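Local coordinates for protein MlnE (Bacillus amyloliquefaciens subsp. plantarum, PDB 5D2E) that is the N-terminal B-type ketoreductase of a macrolactin assembly-line synthase, binding NADP and probably reducing beta-keto groups of the growing polyketide, at residues 135-140 with 429-434; 326-331 with 348-353. One frame throughout, in Å; residues are numbered along the deposited sequence.

Interaction 1 (135-140 with 429-434); sequences GLFKNT and DGFTQY
Phe137 drives an edge of its ring, through CD1 and CE1, toward the face of the Tyr434 ring in an offset edge-to-face pair, with centroids 5.3 Å apart and planes at 75°. Between the two rings the nearest atoms are Phe137 CE1 and Tyr434 CD2, 3.5 Å apart. With CG anti to the backbone N (chi1 177°), the Tyr434 ring points out from helix 419-437 toward the loop. Further round the Phe137 ring, CZ meets CE1 of Phe431 at 4.2 Å, arriving at the edge of the Phe431 ring and near its plane. On the polar side, the side chain of Asn139 crosses the tyrosine at about a right angle. Its CG sits 3.2 Å from Tyr434 OH, but no direct hydrogen bond joins the two side chains. A water bridges instead: it lies in the plane of the Tyr434 ring, 2.8 Å from Tyr434 OH, and accepts from Asn139 N at 3.1 Å. Met144 of helix 141-164 and Ile187 of helix 186-201 also pack on Phe137, while Val389 of helix 386-394 touches Phe431. This is a buried aromatic interface between the two Rossmann-like halves of a polyketide ketoreductase, the structural and the catalytic subdomain.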
loop_
_atom_site.group_PDB
_atom_site.type_symbol
_atom_site.label_atom_id
_atom_site.label_comp_id
_atom_site.label_asym_id
_atom_site.label_seq_id
_atom_site.Cartn_x
_atom_site.Cartn_y
_atom_site.Cartn_z
ATOM N N GLY A 135 17.752 2.991 -5.103
ATOM C CA GLY A 135 17.791 4.420 -4.740
ATOM C C GLY A 135 16.958 4.608 -3.471
ATOM O O GLY A 135 15.969 3.879 -3.263
ATOM N N LEU A 136 17.375 5.553 -2.627
ATOM C CA LEU A 136 16.733 5.833 -1.351
ATOM C C LEU A 136 15.394 6.519 -1.552
ATOM O O LEU A 136 15.219 7.392 -2.394
ATOM C CB LEU A 136 17.600 6.775 -0.485
ATOM C CG LEU A 136 19.014 6.290 -0.092
ATOM C CD1 LEU A 136 19.762 7.288 0.784
ATOM C CD2 LEU A 136 18.883 5.002 0.666
ATOM N N PHE A 137 14.455 6.202 -0.687
ATOM C CA PHE A 137 13.224 6.961 -0.644
ATOM C C PHE A 137 13.507 8.296 -0.003
ATOM O O PHE A 137 14.227 8.381 0.988
ATOM C CB PHE A 137 12.177 6.185 0.163
ATOM C CG PHE A 137 10.923 6.982 0.432
ATOM C CD1 PHE A 137 10.844 7.812 1.555
ATOM C CD2 PHE A 137 9.833 6.945 -0.470
ATOM C CE1 PHE A 137 9.691 8.586 1.782
ATOM C CE2 PHE A 137 8.722 7.707 -0.243
ATOM C CZ PHE A 137 8.645 8.536 0.860
ATOM N N LYS A 138 12.976 9.353 -0.606
ATOM C CA LYS A 138 12.961 10.662 -0.041
ATOM C C LYS A 138 11.587 11.255 -0.283
ATOM O O LYS A 138 10.957 10.968 -1.317
ATOM C CB LYS A 138 13.915 11.590 -0.774
ATOM C CG LYS A 138 15.405 11.286 -0.697
ATOM C CD LYS A 138 16.182 12.512 -1.218
ATOM C CE LYS A 138 15.591 13.814 -0.617
ATOM N NZ LYS A 138 16.415 15.058 -0.604
ATOM N N ASN A 139 11.182 12.140 0.623
ATOM C CA ASN A 139 9.843 12.727 0.584
ATOM C C ASN A 139 9.837 13.994 -0.308
ATOM O O ASN A 139 9.354 15.076 0.113
ATOM C CB ASN A 139 9.336 12.995 1.997
ATOM C CG ASN A 139 10.106 14.110 2.698
ATOM O OD1 ASN A 139 11.229 14.372 2.355
ATOM N ND2 ASN A 139 9.502 14.723 3.695
ATOM N N THR A 140 10.417 13.876 -1.498
ATOM C CA THR A 140 10.360 14.963 -2.499
ATOM C C THR A 140 9.616 14.466 -3.742
ATOM O O THR A 140 9.628 13.243 -4.075
ATOM C CB THR A 140 11.740 15.416 -2.977
ATOM O OG1 THR A 140 12.390 14.306 -3.609
ATOM C CG2 THR A 140 12.582 15.860 -1.825
ATOM N N ASP A 429 0.574 1.951 4.247
ATOM C CA ASP A 429 0.921 0.957 5.201
ATOM C C ASP A 429 2.465 0.952 5.489
ATOM O O ASP A 429 2.886 0.912 6.667
ATOM C CB ASP A 429 0.516 -0.442 4.774
ATOM C CG ASP A 429 -0.988 -0.603 4.495
ATOM O OD1 ASP A 429 -1.802 0.216 4.945
ATOM O OD2 ASP A 429 -1.320 -1.624 3.858
ATOM N N GLY A 430 3.267 1.011 4.429
ATOM C CA GLY A 430 4.721 1.106 4.551
ATOM C C GLY A 430 5.223 2.475 5.031
ATOM O O GLY A 430 6.243 2.556 5.752
ATOM N N PHE A 431 4.454 3.529 4.767
ATOM C CA PHE A 431 4.858 4.854 5.151
ATOM C C PHE A 431 4.907 5.029 6.663
ATOM O O PHE A 431 5.592 5.922 7.181
ATOM C CB PHE A 431 3.974 5.919 4.496
ATOM C CG PHE A 431 4.484 7.332 4.680
ATOM C CD1 PHE A 431 5.623 7.773 4.000
ATOM C CD2 PHE A 431 3.867 8.212 5.568
ATOM C CE1 PHE A 431 6.114 9.075 4.183
ATOM C CE2 PHE A 431 4.315 9.521 5.698
ATOM C CZ PHE A 431 5.441 9.963 5.036
ATOM N N THR A 432 4.153 4.181 7.381
ATOM C CA THR A 432 4.178 4.200 8.810
ATOM C C THR A 432 5.645 4.049 9.297
ATOM O O THR A 432 6.024 4.643 10.335
ATOM C CB THR A 432 3.403 3.040 9.453
ATOM O OG1 THR A 432 3.928 1.828 8.967
ATOM C CG2 THR A 432 1.881 3.104 9.173
ATOM N N GLN A 433 6.450 3.263 8.599
ATOM C CA GLN A 433 7.843 3.041 9.021
ATOM C C GLN A 433 8.701 4.273 8.798
ATOM O O GLN A 433 9.694 4.432 9.477
ATOM C CB GLN A 433 8.449 1.920 8.210
ATOM C CG GLN A 433 7.844 0.571 8.549
ATOM C CD GLN A 433 8.640 -0.546 7.829
ATOM O OE1 GLN A 433 9.904 -0.607 7.902
ATOM N NE2 GLN A 433 7.919 -1.395 7.077
ATOM N N TYR A 434 8.357 5.115 7.825
ATOM C CA TYR A 434 9.059 6.335 7.601
ATOM C C TYR A 434 8.830 7.275 8.762
ATOM O O TYR A 434 9.743 7.940 9.273
ATOM C CB TYR A 434 8.638 6.967 6.265
ATOM C CG TYR A 434 9.274 8.315 5.938
ATOM C CD1 TYR A 434 8.689 9.524 6.366
ATOM C CD2 TYR A 434 10.459 8.384 5.205
ATOM C CE1 TYR A 434 9.250 10.755 6.044
ATOM C CE2 TYR A 434 11.050 9.618 4.912
ATOM C CZ TYR A 434 10.449 10.796 5.338
ATOM O OH TYR A 434 11.021 12.011 4.996
HETATM O O HOH W 1 13.063 11.982 3.127
#

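Interaction 2 (326-331 with 348-353); sequences EALYVP and KQTFGE
Leu328 and Phe351 reach toward each other from opposite directions, strand against helix end, and make the apolar part of this contact. Leu328 CD1 lies 3.9 Å from Phe351 CZ and 4.0 Å from Phe351 CE2, approaching the ring obliquely. The same methyl brushes Thr350 CG2 at 4.5 Å. That threonine methyl also stands 3.8 Å above the plane of the Phe351 ring, over its centre, so one face of the ring is covered by its own helical neighbour. The Thr350 hydroxyl is engaged within the helix, bonded to the carbonyl of Tyr346. The polar part is a carboxylate set against an aromatic edge: Glu326 OE2 comes to 3.4 Å from Phe351 CE1, near the ring plane, with the carboxylate and ring planes 67° apart. There the slightly positive ring hydrogens probably favour the negative oxygen. An extended chain, with CG anti to the backbone N (chi1 -178°), carries the carboxylate out to the Phe351 ring edge. Strand 326-329 pairs in parallel with strand 300-304, whose Lys300 and Ile302 also touch Phe351. Tyr346, a turn earlier, packs on Leu328 too, so helix 337-351 lies along the strand through more than its final turn, while Ala327, pointing away, meets helix 311-321.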
loop_
_atom_site.group_PDB
_atom_site.type_symbol
_atom_site.label_atom_id
_atom_site.label_comp_id
_atom_site.label_asym_id
_atom_site.label_seq_id
_atom_site.Cartn_x
_atom_site.Cartn_y
_atom_site.Cartn_z
ATOM N N GLU A 326 -16.433 23.207 16.730
ATOM C CA GLU A 326 -16.289 24.257 15.768
ATOM C C GLU A 326 -15.768 23.538 14.480
ATOM O O GLU A 326 -14.904 22.682 14.581
ATOM C CB GLU A 326 -15.292 25.214 16.334
ATOM C CG GLU A 326 -15.030 26.427 15.504
ATOM C CD GLU A 326 -14.151 27.428 16.275
ATOM O OE1 GLU A 326 -14.052 27.358 17.517
ATOM O OE2 GLU A 326 -13.570 28.298 15.626
ATOM N N ALA A 327 -16.280 23.858 13.301
ATOM C CA ALA A 327 -15.966 23.040 12.117
ATOM C C ALA A 327 -15.869 23.887 10.888
ATOM O O ALA A 327 -16.754 24.717 10.631
ATOM C CB ALA A 327 -17.061 21.977 11.933
ATOM N N LEU A 328 -14.807 23.713 10.112
ATOM C CA LEU A 328 -14.648 24.387 8.867
ATOM C C LEU A 328 -14.559 23.339 7.752
ATOM O O LEU A 328 -14.175 22.170 8.001
ATOM C CB LEU A 328 -13.372 25.190 8.859
ATOM C CG LEU A 328 -13.318 26.239 9.963
ATOM C CD1 LEU A 328 -12.008 26.973 9.778
ATOM C CD2 LEU A 328 -14.503 27.176 9.803
ATOM N N TYR A 329 -14.988 23.734 6.559
ATOM C CA TYR A 329 -14.712 22.985 5.335
ATOM C C TYR A 329 -13.753 23.806 4.528
ATOM O O TYR A 329 -14.068 24.873 4.073
ATOM C CB TYR A 329 -15.949 22.678 4.516
ATOM C CG TYR A 329 -15.631 21.924 3.244
ATOM C CD1 TYR A 329 -15.268 20.565 3.291
ATOM C CD2 TYR A 329 -15.645 22.560 1.997
ATOM C CE1 TYR A 329 -14.919 19.870 2.108
ATOM C CE2 TYR A 329 -15.304 21.860 0.820
ATOM C CZ TYR A 329 -14.966 20.503 0.878
ATOM O OH TYR A 329 -14.603 19.775 -0.247
ATOM N N VAL A 330 -12.594 23.242 4.245
ATOM C CA VAL A 330 -11.577 23.965 3.546
ATOM C C VAL A 330 -11.176 23.138 2.339
ATOM O O VAL A 330 -10.537 22.074 2.504
ATOM C CB VAL A 330 -10.379 24.181 4.509
ATOM C CG1 VAL A 330 -9.223 24.833 3.799
ATOM C CG2 VAL A 330 -10.809 24.992 5.749
ATOM N N PRO A 331 -11.561 23.596 1.120
ATOM C CA PRO A 331 -11.212 22.915 -0.132
ATOM C C PRO A 331 -9.696 22.879 -0.355
ATOM O O PRO A 331 -9.023 23.873 -0.171
ATOM C CB PRO A 331 -11.874 23.755 -1.222
ATOM C CG PRO A 331 -12.822 24.634 -0.538
ATOM C CD PRO A 331 -12.395 24.792 0.872
ATOM N N LYS A 348 -2.779 26.379 11.351
ATOM C CA LYS A 348 -1.921 26.906 12.442
ATOM C C LYS A 348 -2.275 28.354 12.788
ATOM O O LYS A 348 -2.486 28.682 13.956
ATOM C CB LYS A 348 -0.418 26.832 12.111
ATOM C CG LYS A 348 0.440 26.818 13.391
ATOM C CD LYS A 348 1.956 27.000 13.218
ATOM C CE LYS A 348 2.550 26.249 12.033
ATOM N NZ LYS A 348 2.730 27.106 10.814
ATOM N N GLN A 349 -2.324 29.189 11.762
ATOM C CA GLN A 349 -2.744 30.588 11.881
ATOM C C GLN A 349 -4.156 30.737 12.418
ATOM O O GLN A 349 -4.410 31.600 13.219
ATOM C CB GLN A 349 -2.622 31.291 10.523
ATOM C CG GLN A 349 -3.428 32.573 10.375
ATOM C CD GLN A 349 -2.659 33.677 9.671
ATOM O OE1 GLN A 349 -3.048 34.136 8.597
ATOM N NE2 GLN A 349 -1.549 34.110 10.281
ATOM N N THR A 350 -5.074 29.888 12.014
ATOM C CA THR A 350 -6.464 29.976 12.478
ATOM C C THR A 350 -6.701 29.418 13.892
ATOM O O THR A 350 -7.488 29.983 14.660
ATOM C CB THR A 350 -7.374 29.317 11.451
ATOM O OG1 THR A 350 -7.160 29.992 10.185
ATOM C CG2 THR A 350 -8.813 29.364 11.856
ATOM N N PHE A 351 -6.057 28.311 14.258
ATOM C CA PHE A 351 -6.369 27.683 15.524
ATOM C C PHE A 351 -5.150 27.579 16.415
ATOM O O PHE A 351 -5.284 27.061 17.514
ATOM C CB PHE A 351 -6.986 26.276 15.345
ATOM C CG PHE A 351 -8.313 26.273 14.660
ATOM C CD1 PHE A 351 -9.456 26.708 15.311
ATOM C CD2 PHE A 351 -8.445 25.786 13.374
ATOM C CE1 PHE A 351 -10.686 26.692 14.672
ATOM C CE2 PHE A 351 -9.681 25.740 12.740
ATOM C CZ PHE A 351 -10.805 26.206 13.383
ATOM N N GLY A 352 -3.987 28.062 15.952
ATOM C CA GLY A 352 -2.756 28.030 16.763
ATOM C C GLY A 352 -1.928 26.769 16.565
ATOM O O GLY A 352 -0.701 26.825 16.585
ATOM N N GLU A 353 -2.591 25.624 16.403
ATOM C CA GLU A 353 -1.868 24.348 16.177
ATOM C C GLU A 353 -2.772 23.228 15.663
ATOM O O GLU A 353 -4.000 23.366 15.630
ATOM C CB GLU A 353 -1.218 23.855 17.480
ATOM C CG GLU A 353 -2.216 23.457 18.552
ATOM C CD GLU A 353 -1.492 23.140 19.840
ATOM O OE1 GLU A 353 -0.393 23.727 20.055
ATOM O OE2 GLU A 353 -2.016 22.313 20.623
#

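In the fold
Interaction 1 is buried and interaction 2 is at the surface; their centres are about 28 Å apart and their nearest atoms about 16 Å, and they share no helix or strand. Segments 135-140 and 429-434 are far apart in sequence and join the two halves of the protein, whereas 326-331 and 348-353 are close neighbours along the KR domain and pack a strand against the helix that follows it. Each centres on one aromatic residue, Tyr434 in interaction 1 and Phe351 in interaction 2, and neither has a direct hydrogen bond across. In the interior, aromatic rings meet one another and a water links the polar groups; at the periphery, one ring meets aliphatic groups and a carboxylate. Interaction 2 lies away from the NADP sites.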